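PDB 3F8T: predicted ATPase involved in replication control, Cdc46/Mcm family from Methanopyrus kandleri AV19, which is a homologue of the MCM replicative helicases, a family that binds ATP and single-stranded DNA, though its own activity is uncertain. Local coordinates for residues V55-R60 with S68-H73; E219-M224 with V242-Y247; K179-P184 with A406-P411. The protein carries 2 engineered substitutions. One frame throughout, in Å; residues are numbered along the deposited sequence.

Contact 1: residues V55-R60 with S68-H73; sequences VVLDLR and SWIATH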
loop_
_atom_site.group_PDB
_atom_site.type_symbol
_atom_site.label_atom_id
_atom_site.label_comp_id
_atom_site.label_asym_id
_atom_site.label_seq_id
_atom_site.Cartn_x
_atom_site.Cartn_y
_atom_site.Cartn_z
ATOM N N VAL A 55 31.449 -5.905 -7.655
ATOM C CA VAL A 55 31.767 -7.316 -7.725
ATOM C C VAL A 55 30.612 -8.045 -7.042
ATOM O O VAL A 55 30.100 -7.590 -6.023
ATOM C CB VAL A 55 33.136 -7.618 -7.091
ATOM C CG1 VAL A 55 33.512 -9.058 -7.298
ATOM C CG2 VAL A 55 34.195 -6.725 -7.732
ATOM N N VAL A 56 30.179 -9.153 -7.631
ATOM C CA VAL A 56 28.962 -9.829 -7.188
ATOM C C VAL A 56 29.269 -11.253 -6.752
ATOM O O VAL A 56 29.934 -12.001 -7.469
ATOM C CB VAL A 56 27.878 -9.837 -8.320
ATOM C CG1 VAL A 56 26.804 -10.872 -8.050
ATOM C CG2 VAL A 56 27.238 -8.458 -8.466
ATOM N N LEU A 57 28.799 -11.618 -5.563
ATOM C CA LEU A 57 28.853 -13.007 -5.124
ATOM C C LEU A 57 27.445 -13.564 -5.057
ATOM O O LEU A 57 26.649 -13.125 -4.247
ATOM C CB LEU A 57 29.550 -13.159 -3.759
ATOM C CG LEU A 57 29.505 -14.551 -3.085
ATOM C CD1 LEU A 57 30.116 -15.665 -3.957
ATOM C CD2 LEU A 57 30.202 -14.507 -1.739
ATOM N N ASP A 58 27.155 -14.532 -5.925
ATOM C CA ASP A 58 25.883 -15.232 -5.888
ATOM C C ASP A 58 26.066 -16.474 -5.030
ATOM O O ASP A 58 26.737 -17.445 -5.436
ATOM C CB ASP A 58 25.394 -15.594 -7.295
ATOM C CG ASP A 58 23.957 -16.092 -7.296
ATOM O OD1 ASP A 58 23.610 -16.866 -6.393
ATOM O OD2 ASP A 58 23.169 -15.718 -8.196
ATOM N N LEU A 59 25.474 -16.422 -3.839
ATOM C CA LEU A 59 25.615 -17.461 -2.824
ATOM C C LEU A 59 25.078 -18.829 -3.227
ATOM O O LEU A 59 25.477 -19.847 -2.656
ATOM C CB LEU A 59 24.948 -16.997 -1.521
ATOM C CG LEU A 59 25.630 -15.785 -0.873
ATOM C CD1 LEU A 59 24.807 -15.250 0.301
ATOM C CD2 LEU A 59 27.056 -16.143 -0.433
ATOM N N ARG A 60 24.178 -18.866 -4.208
ATOM C CA ARG A 60 23.645 -20.148 -4.701
ATOM C C ARG A 60 24.707 -20.915 -5.468
ATOM O O ARG A 60 24.534 -22.112 -5.745
ATOM C CB ARG A 60 22.487 -19.924 -5.662
ATOM C CG ARG A 60 21.336 -19.162 -5.131
ATOM C CD ARG A 60 20.992 -18.176 -6.239
ATOM N NE ARG A 60 19.710 -17.553 -6.091
ATOM C CZ ARG A 60 19.415 -16.346 -6.562
ATOM N NH1 ARG A 60 20.328 -15.601 -7.190
ATOM N NH2 ARG A 60 18.200 -15.884 -6.373
ATOM N N SER A 68 25.374 -20.227 3.894
ATOM C CA SER A 68 24.850 -19.885 5.201
ATOM C C SER A 68 25.918 -19.256 6.105
ATOM O O SER A 68 25.665 -18.237 6.746
ATOM C CB SER A 68 24.276 -21.144 5.847
ATOM O OG SER A 68 23.658 -20.817 7.066
ATOM N N TRP A 69 27.107 -19.853 6.146
ATOM C CA TRP A 69 28.208 -19.351 6.979
ATOM C C TRP A 69 28.591 -17.938 6.542
ATOM O O TRP A 69 28.855 -17.057 7.370
ATOM C CB TRP A 69 29.428 -20.269 6.849
ATOM C CG TRP A 69 30.520 -19.957 7.848
ATOM C CD1 TRP A 69 30.685 -20.524 9.087
ATOM C CD2 TRP A 69 31.579 -19.011 7.693
ATOM N NE1 TRP A 69 31.794 -19.987 9.713
ATOM C CE2 TRP A 69 32.362 -19.056 8.881
ATOM C CE3 TRP A 69 31.962 -18.138 6.664
ATOM C CZ2 TRP A 69 33.487 -18.245 9.069
ATOM C CZ3 TRP A 69 33.082 -17.334 6.846
ATOM C CH2 TRP A 69 33.839 -17.397 8.046
ATOM N N ILE A 70 28.634 -17.736 5.226
ATOM C CA ILE A 70 29.018 -16.447 4.667
ATOM C C ILE A 70 28.012 -15.368 5.062
ATOM O O ILE A 70 28.409 -14.287 5.506
ATOM C CB ILE A 70 29.214 -16.521 3.128
ATOM C CG1 ILE A 70 30.475 -17.330 2.802
ATOM C CG2 ILE A 70 29.330 -15.114 2.535
ATOM C CD1 ILE A 70 30.662 -17.643 1.313
ATOM N N ALA A 71 26.721 -15.679 4.937
ATOM C CA ALA A 71 25.663 -14.740 5.323
ATOM C C ALA A 71 25.779 -14.415 6.809
ATOM O O ALA A 71 25.742 -13.252 7.192
ATOM C CB ALA A 71 24.278 -15.299 4.988
ATOM N N THR A 72 25.953 -15.443 7.639
ATOM C CA THR A 72 26.119 -15.223 9.078
ATOM C C THR A 72 27.320 -14.331 9.412
ATOM O O THR A 72 27.219 -13.475 10.287
ATOM C CB THR A 72 26.155 -16.571 9.848
ATOM O OG1 THR A 72 24.888 -17.206 9.665
ATOM C CG2 THR A 72 26.388 -16.357 11.369
ATOM N N HIS A 73 28.418 -14.492 8.674
ATOM C CA HIS A 73 29.665 -13.775 8.929
ATOM C C HIS A 73 30.000 -12.713 7.876
ATOM O O HIS A 73 31.173 -12.423 7.627
ATOM C CB HIS A 73 30.834 -14.764 9.037
ATOM C CG HIS A 73 30.627 -15.825 10.066
ATOM N ND1 HIS A 73 29.800 -16.912 9.861
ATOM C CD2 HIS A 73 31.115 -15.953 11.322
ATOM C CE1 HIS A 73 29.802 -17.671 10.944
ATOM N NE2 HIS A 73 30.596 -17.113 11.844
#
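Beside Ile-70, the residue that meets Leu-57 of the strand and Leu-59 of the 3-10 turn that follows, the carbonyl oxygen of Trp-69 is gripped twice by His-73: the ring nitrogen ND1 lies 2.7 Å from Trp-69 O, and the backbone N of His-73 lies 2.9 Å from it. The imidazole keeps this oxygen in its own plane while ND1 also stands 3.4 Å above the plane of the Trp-69 indole, over its centre. Histidine suits this place, because its ring can donate to the last turn and cover the indole at once. One residue earlier, Ser-68 O takes both the backbone N and OG1 of Thr-72. Each of these two carbonyls thus takes a side-chain donor besides its backbone one.

The contact itself is apolar. Leu-59 turns CD2 onto the branch methyl of Ile-70, with CD2 3.9 Å from CG2. The first torsion of Ile-70 sets CG2 anti to the backbone N and leaves the longer arm, ending in CD1, to reach Leu-57 CD2 at 4.4 Å. Branched aliphatic residues suit this buried seam, as each offers two methyls in different directions. On the far side of the strand, Asp-58 OD1 accepts from Arg-60 N in an Asx turn, and Asp-58 OD2 forms a salt bridge with Arg-60 NH1, 3.0 Å away.

Strand 55-58 pairs in parallel with 96-99. Helix 40-47 bonds to its backbone through Ser-41 and Ser-45, and Ile-36 of helix 30-37 touches both Leu-57 and Ile-70, joining helix 64-72 to the strand within the N-terminal domain.

Contact 2: residues E219-M224 with V242-Y247; sequences EEVGKM and VLLAGY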
loop_
_atom_site.group_PDB
_atom_site.type_symbol
_atom_site.label_atom_id
_atom_site.label_comp_id
_atom_site.label_asym_id
_atom_site.label_seq_id
_atom_site.Cartn_x
_atom_site.Cartn_y
_atom_site.Cartn_z
ATOM N N GLU A 219 -26.621 -4.668 4.475
ATOM C CA GLU A 219 -26.281 -5.277 3.173
ATOM C C GLU A 219 -25.594 -4.340 2.171
ATOM O O GLU A 219 -24.526 -4.656 1.657
ATOM C CB GLU A 219 -27.535 -5.876 2.530
ATOM C CG GLU A 219 -27.344 -6.414 1.110
ATOM C CD GLU A 219 -26.428 -7.632 1.035
ATOM O OE1 GLU A 219 -25.199 -7.503 1.276
ATOM O OE2 GLU A 219 -26.934 -8.726 0.706
ATOM N N GLU A 220 -26.228 -3.204 1.891
ATOM C CA GLU A 220 -25.691 -2.200 0.977
ATOM C C GLU A 220 -24.382 -1.626 1.499
ATOM O O GLU A 220 -23.438 -1.422 0.737
ATOM C CB GLU A 220 -26.708 -1.081 0.785
ATOM C CG GLU A 220 -28.049 -1.605 0.299
ATOM C CD GLU A 220 -27.924 -2.188 -1.080
ATOM O OE1 GLU A 220 -27.494 -1.441 -1.982
ATOM O OE2 GLU A 220 -28.232 -3.389 -1.258
ATOM N N VAL A 221 -24.341 -1.370 2.802
ATOM C CA VAL A 221 -23.148 -0.844 3.441
ATOM C C VAL A 221 -21.986 -1.825 3.220
ATOM O O VAL A 221 -20.914 -1.418 2.764
ATOM C CB VAL A 221 -23.384 -0.570 4.942
ATOM C CG1 VAL A 221 -22.093 -0.176 5.618
ATOM C CG2 VAL A 221 -24.453 0.519 5.114
ATOM N N GLY A 222 -22.212 -3.106 3.524
ATOM C CA GLY A 222 -21.195 -4.153 3.292
ATOM C C GLY A 222 -20.711 -4.187 1.847
ATOM O O GLY A 222 -19.512 -4.341 1.592
ATOM N N LYS A 223 -21.640 -4.069 0.899
ATOM C CA LYS A 223 -21.284 -4.115 -0.529
ATOM C C LYS A 223 -20.412 -2.924 -0.909
ATOM O O LYS A 223 -19.431 -3.074 -1.610
ATOM C CB LYS A 223 -22.538 -4.162 -1.397
ATOM C CG LYS A 223 -23.305 -5.507 -1.319
ATOM C CD LYS A 223 -24.520 -5.430 -2.204
ATOM C CE LYS A 223 -25.235 -6.783 -2.228
ATOM N NZ LYS A 223 -26.539 -6.638 -2.945
ATOM N N MET A 224 -20.770 -1.739 -0.425
ATOM C CA MET A 224 -19.957 -0.526 -0.656
ATOM C C MET A 224 -18.516 -0.680 -0.158
ATOM O O MET A 224 -17.566 -0.362 -0.867
ATOM C CB MET A 224 -20.586 0.666 0.065
ATOM C CG MET A 224 -21.915 1.101 -0.489
ATOM S SD MET A 224 -22.462 2.543 0.473
ATOM C CE MET A 224 -23.946 2.889 -0.455
ATOM N N VAL A 242 -15.433 6.402 0.795
ATOM C CA VAL A 242 -16.738 6.067 1.388
ATOM C C VAL A 242 -16.832 6.726 2.759
ATOM O O VAL A 242 -15.897 6.644 3.558
ATOM C CB VAL A 242 -16.957 4.516 1.494
ATOM C CG1 VAL A 242 -18.291 4.186 2.160
ATOM C CG2 VAL A 242 -16.928 3.844 0.099
ATOM N N LEU A 243 -17.957 7.390 3.017
ATOM C CA LEU A 243 -18.236 7.965 4.327
ATOM C C LEU A 243 -19.345 7.157 4.998
ATOM O O LEU A 243 -20.444 7.064 4.459
ATOM C CB LEU A 243 -18.694 9.420 4.179
ATOM C CG LEU A 243 -19.156 10.161 5.454
ATOM C CD1 LEU A 243 -18.072 10.148 6.528
ATOM C CD2 LEU A 243 -19.574 11.595 5.100
ATOM N N LEU A 244 -19.038 6.580 6.154
ATOM C CA LEU A 244 -20.037 5.937 7.009
ATOM C C LEU A 244 -20.662 6.967 7.927
ATOM O O LEU A 244 -19.952 7.667 8.659
ATOM C CB LEU A 244 -19.380 4.883 7.881
ATOM C CG LEU A 244 -18.729 3.632 7.329
ATOM C CD1 LEU A 244 -18.550 2.668 8.490
ATOM C CD2 LEU A 244 -19.581 3.000 6.239
ATOM N N ALA A 245 -21.991 7.071 7.899
ATOM C CA ALA A 245 -22.675 7.976 8.805
ATOM C C ALA A 245 -23.555 7.181 9.766
ATOM O O ALA A 245 -24.614 6.682 9.379
ATOM C CB ALA A 245 -23.488 8.986 8.026
ATOM N N GLY A 246 -23.090 7.037 11.005
ATOM C CA GLY A 246 -23.844 6.323 12.043
ATOM C C GLY A 246 -23.309 6.604 13.430
ATOM O O GLY A 246 -22.470 7.490 13.615
ATOM N N TYR A 247 -23.802 5.842 14.411
ATOM C CA TYR A 247 -23.350 5.961 15.803
ATOM C C TYR A 247 -21.884 5.573 15.925
ATOM O O TYR A 247 -21.438 4.673 15.207
ATOM C CB TYR A 247 -24.201 5.063 16.709
ATOM C CG TYR A 247 -25.556 5.637 17.052
ATOM C CD1 TYR A 247 -26.569 5.701 16.101
ATOM C CD2 TYR A 247 -25.829 6.096 18.345
ATOM C CE1 TYR A 247 -27.823 6.224 16.408
ATOM C CE2 TYR A 247 -27.085 6.626 18.667
ATOM C CZ TYR A 247 -28.073 6.685 17.688
ATOM O OH TYR A 247 -29.313 7.197 17.984
#
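Val-221 and Leu-244 make the one side-chain to side-chain touch between helix and strand, methyl against methyl, with Val-221 CG1 4.1 Å from Leu-244 CD2. The CG1 branch of valine stands anti to the backbone N (chi1 173°), while on the strand Leu-244 CG is anti to the carbonyl carbon (chi1 -65°), which carries its CD2 methyl toward the helix. A short, branched valine keeps the helix close to the sheet, and the longer leucine bridges what remains.

One helical turn on, Val-242 approaches the backbone rather than a side chain: its CG2 is 4.4 Å from Met-224 O. Met-224 starts out toward the strand, but its extended side chain leads away, to touch Leu-373 and Ala-375 of the next strand and Trp-485 of helix 473-489. Ala-375, small enough to admit several neighbours, is touched by Val-221, Met-224 and Leu-244 alike.

Further out, ordinary helical bonds such as Met-224 N to Glu-220 O, 2.9 Å, fix the spacing of the turn. Glu-219 pairs with Arg-210 in a salt bridge, and the outer residues Glu-220 and Lys-223 rest on Leu-482. The carboxylates of Glu-220 and Glu-481 come close, which may raise the proton affinity of one of them. The strand is itself held between 341-346 and 373-376 by backbone bonds, and Leu-243 packs against Leu-309, Ile-346 and Phe-371.

A helix packed on an inner strand of a parallel sheet ordered 2-3-4-1-5 is typical of the AAA+ P-loop fold. Here strand 242-245 is the first strand, and Gly-246 and Tyr-247 begin the connection to helix 248-261, the place that the P-loop takes in relatives.

Contact 3: residues K179-P184 with A406-P411; sequences KKDPIP and AIREHP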
loop_
_atom_site.group_PDB
_atom_site.type_symbol
_atom_site.label_atom_id
_atom_site.label_comp_id
_atom_site.label_asym_id
_atom_site.label_seq_id
_atom_site.Cartn_x
_atom_site.Cartn_y
_atom_site.Cartn_z
ATOM N N LYS A 179 12.673 -1.262 -4.825
ATOM C CA LYS A 179 11.313 -0.737 -4.712
ATOM C C LYS A 179 10.334 -1.882 -4.950
ATOM O O LYS A 179 10.566 -2.748 -5.805
ATOM C CB LYS A 179 11.091 0.397 -5.727
ATOM C CG LYS A 179 9.918 1.317 -5.392
ATOM C CD LYS A 179 9.350 2.068 -6.620
ATOM C CE LYS A 179 10.286 3.152 -7.138
ATOM N NZ LYS A 179 9.571 4.103 -8.064
ATOM N N LYS A 180 9.259 -1.913 -4.169
ATOM C CA LYS A 180 8.228 -2.939 -4.288
ATOM C C LYS A 180 6.876 -2.268 -4.538
ATOM O O LYS A 180 6.743 -1.053 -4.331
ATOM C CB LYS A 180 8.140 -3.779 -3.001
ATOM C CG LYS A 180 9.387 -4.626 -2.679
ATOM C CD LYS A 180 9.608 -5.712 -3.728
ATOM C CE LYS A 180 10.853 -6.521 -3.457
ATOM N NZ LYS A 180 11.058 -7.525 -4.546
ATOM N N ASP A 181 5.889 -3.060 -4.967
ATOM C CA ASP A 181 4.494 -2.599 -5.063
ATOM C C ASP A 181 4.059 -2.148 -3.667
ATOM O O ASP A 181 4.589 -2.649 -2.685
ATOM C CB ASP A 181 3.558 -3.737 -5.510
ATOM C CG ASP A 181 3.950 -4.355 -6.855
ATOM O OD1 ASP A 181 4.538 -3.651 -7.705
ATOM O OD2 ASP A 181 3.654 -5.564 -7.061
ATOM N N PRO A 182 3.093 -1.212 -3.567
ATOM C CA PRO A 182 2.651 -0.781 -2.236
ATOM C C PRO A 182 2.008 -1.879 -1.385
ATOM O O PRO A 182 1.962 -1.756 -0.162
ATOM C CB PRO A 182 1.619 0.316 -2.539
ATOM C CG PRO A 182 1.958 0.788 -3.929
ATOM C CD PRO A 182 2.404 -0.469 -4.637
ATOM N N ILE A 183 1.542 -2.952 -2.013
ATOM C CA ILE A 183 0.922 -4.042 -1.263
ATOM C C ILE A 183 1.662 -5.368 -1.494
ATOM O O ILE A 183 2.269 -5.553 -2.547
ATOM C CB ILE A 183 -0.605 -4.156 -1.546
ATOM C CG1 ILE A 183 -0.880 -4.503 -3.013
ATOM C CG2 ILE A 183 -1.299 -2.844 -1.135
ATOM C CD1 ILE A 183 -2.272 -5.133 -3.250
ATOM N N PRO A 184 1.642 -6.266 -0.491
ATOM C CA PRO A 184 2.319 -7.556 -0.589
ATOM C C PRO A 184 1.821 -8.397 -1.759
ATOM O O PRO A 184 0.632 -8.379 -2.074
ATOM C CB PRO A 184 1.972 -8.248 0.744
ATOM C CG PRO A 184 1.631 -7.149 1.668
ATOM C CD PRO A 184 0.983 -6.088 0.816
ATOM N N ALA A 406 -6.236 -10.342 -6.506
ATOM C CA ALA A 406 -7.105 -9.656 -7.470
ATOM C C ALA A 406 -6.566 -8.272 -7.863
ATOM O O ALA A 406 -6.582 -7.907 -9.044
ATOM C CB ALA A 406 -8.540 -9.535 -6.893
ATOM N N ILE A 407 -6.093 -7.515 -6.868
ATOM C CA ILE A 407 -5.560 -6.151 -7.082
ATOM C C ILE A 407 -4.331 -6.176 -7.977
ATOM O O ILE A 407 -4.196 -5.346 -8.888
ATOM C CB ILE A 407 -5.170 -5.440 -5.739
ATOM C CG1 ILE A 407 -6.403 -5.130 -4.889
ATOM C CG2 ILE A 407 -4.361 -4.096 -6.006
ATOM C CD1 ILE A 407 -6.025 -4.674 -3.448
ATOM N N ARG A 408 -3.422 -7.105 -7.698
ATOM C CA ARG A 408 -2.154 -7.177 -8.426
ATOM C C ARG A 408 -2.391 -7.710 -9.843
ATOM O O ARG A 408 -1.757 -7.260 -10.802
ATOM C CB ARG A 408 -1.150 -8.086 -7.696
ATOM C CG ARG A 408 0.256 -8.116 -8.373
ATOM C CD ARG A 408 1.229 -9.020 -7.607
ATOM N NE ARG A 408 0.671 -10.367 -7.483
ATOM C CZ ARG A 408 0.916 -11.376 -8.315
ATOM N NH1 ARG A 408 1.759 -11.222 -9.340
ATOM N NH2 ARG A 408 0.324 -12.548 -8.113
ATOM N N GLU A 409 -3.310 -8.662 -9.966
ATOM C CA GLU A 409 -3.525 -9.339 -11.237
ATOM C C GLU A 409 -4.484 -8.608 -12.156
ATOM O O GLU A 409 -4.438 -8.802 -13.367
ATOM C CB GLU A 409 -4.015 -10.778 -11.041
ATOM C CG GLU A 409 -2.968 -11.732 -10.462
ATOM C CD GLU A 409 -1.657 -11.721 -11.249
ATOM O OE1 GLU A 409 -1.682 -11.817 -12.490
ATOM O OE2 GLU A 409 -0.602 -11.604 -10.615
ATOM N N HIS A 410 -5.367 -7.788 -11.589
ATOM C CA HIS A 410 -6.351 -7.045 -12.394
ATOM C C HIS A 410 -6.406 -5.553 -12.050
ATOM O O HIS A 410 -7.457 -5.045 -11.658
ATOM C CB HIS A 410 -7.715 -7.732 -12.287
ATOM C CG HIS A 410 -7.655 -9.178 -12.672
ATOM N ND1 HIS A 410 -7.665 -9.594 -13.987
ATOM C CD2 HIS A 410 -7.483 -10.295 -11.926
ATOM C CE1 HIS A 410 -7.539 -10.908 -14.033
ATOM N NE2 HIS A 410 -7.424 -11.359 -12.796
ATOM N N PRO A 411 -5.262 -4.844 -12.196
ATOM C CA PRO A 411 -5.211 -3.450 -11.754
ATOM C C PRO A 411 -6.087 -2.543 -12.603
ATOM O O PRO A 411 -6.570 -1.520 -12.108
ATOM C CB PRO A 411 -3.735 -3.068 -11.927
ATOM C CG PRO A 411 -3.225 -4.000 -13.007
ATOM C CD PRO A 411 -3.973 -5.291 -12.768
#
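Apolar contact comes first, between Ile-183 and Ile-407. The CD1 methyl of Ile-183 ends among the branches of Ile-407, 3.6 Å from CG2 and 3.8 Å from CD1. Its reach follows from chi1 of 63°, which sets CG1 between the backbone N and the carbonyl carbon and sends the arm out to the helix. Two beta-branched isoleucines, rigid and bulky, suit the inner part of this partly buried contact, and Leu-404, a turn earlier on helix 396-409, extends the surface that Ile-183 covers.

Charged groups lie at the margin. Asp-181 OD2 comes within 4.3 Å of Arg-408 CD, but stands 5.7 Å from Arg-408 NE, too far for a salt bridge, though the opposite charges may attract weakly. Arg-408 instead turns to its neighbour in sequence, and its NH1 forms a salt bridge with Glu-409 OE2 at 2.7 Å. The carboxylate carbon Glu-409 CD lies 3.6 Å above the guanidinium plane, toward its rim.

Hydrogen bonds flank the contact. The side chains of Arg-160 and Arg-265 donate to the carbonyls of Asp-181 and Pro-182, and Arg-408 NH2 bonds weakly to Val-186 O. At the helix end His-410 N donates to Ala-406 O, while the His-410 ring bonds to the Asp-469 carboxylate.

The chemistry therefore implies an interface whose close contact is apolar, isoleucine on isoleucine, with charged groups at the margin whose attraction is probably weak.

In the fold
From the N terminus, contact 1 comes first and closes a short loop of seven residues, within the N-terminal domain, before the other two begin. The chain then passes through the OB-fold strands to 179-184, where contact 3 opens; it closes some 220 residues later at 406-411, after the whole P-loop sheet. Contact 2 is nested inside that long loop and closes 17 residues between a helix and the first strand of the sheet. No two contacts cross. Contacts 1 and 2 lie on opposite sides of the chain's centre, their centres about 52 Å apart. Contact 3, nearest the middle, ties the end of the OB-fold region to the lid helix 396-409.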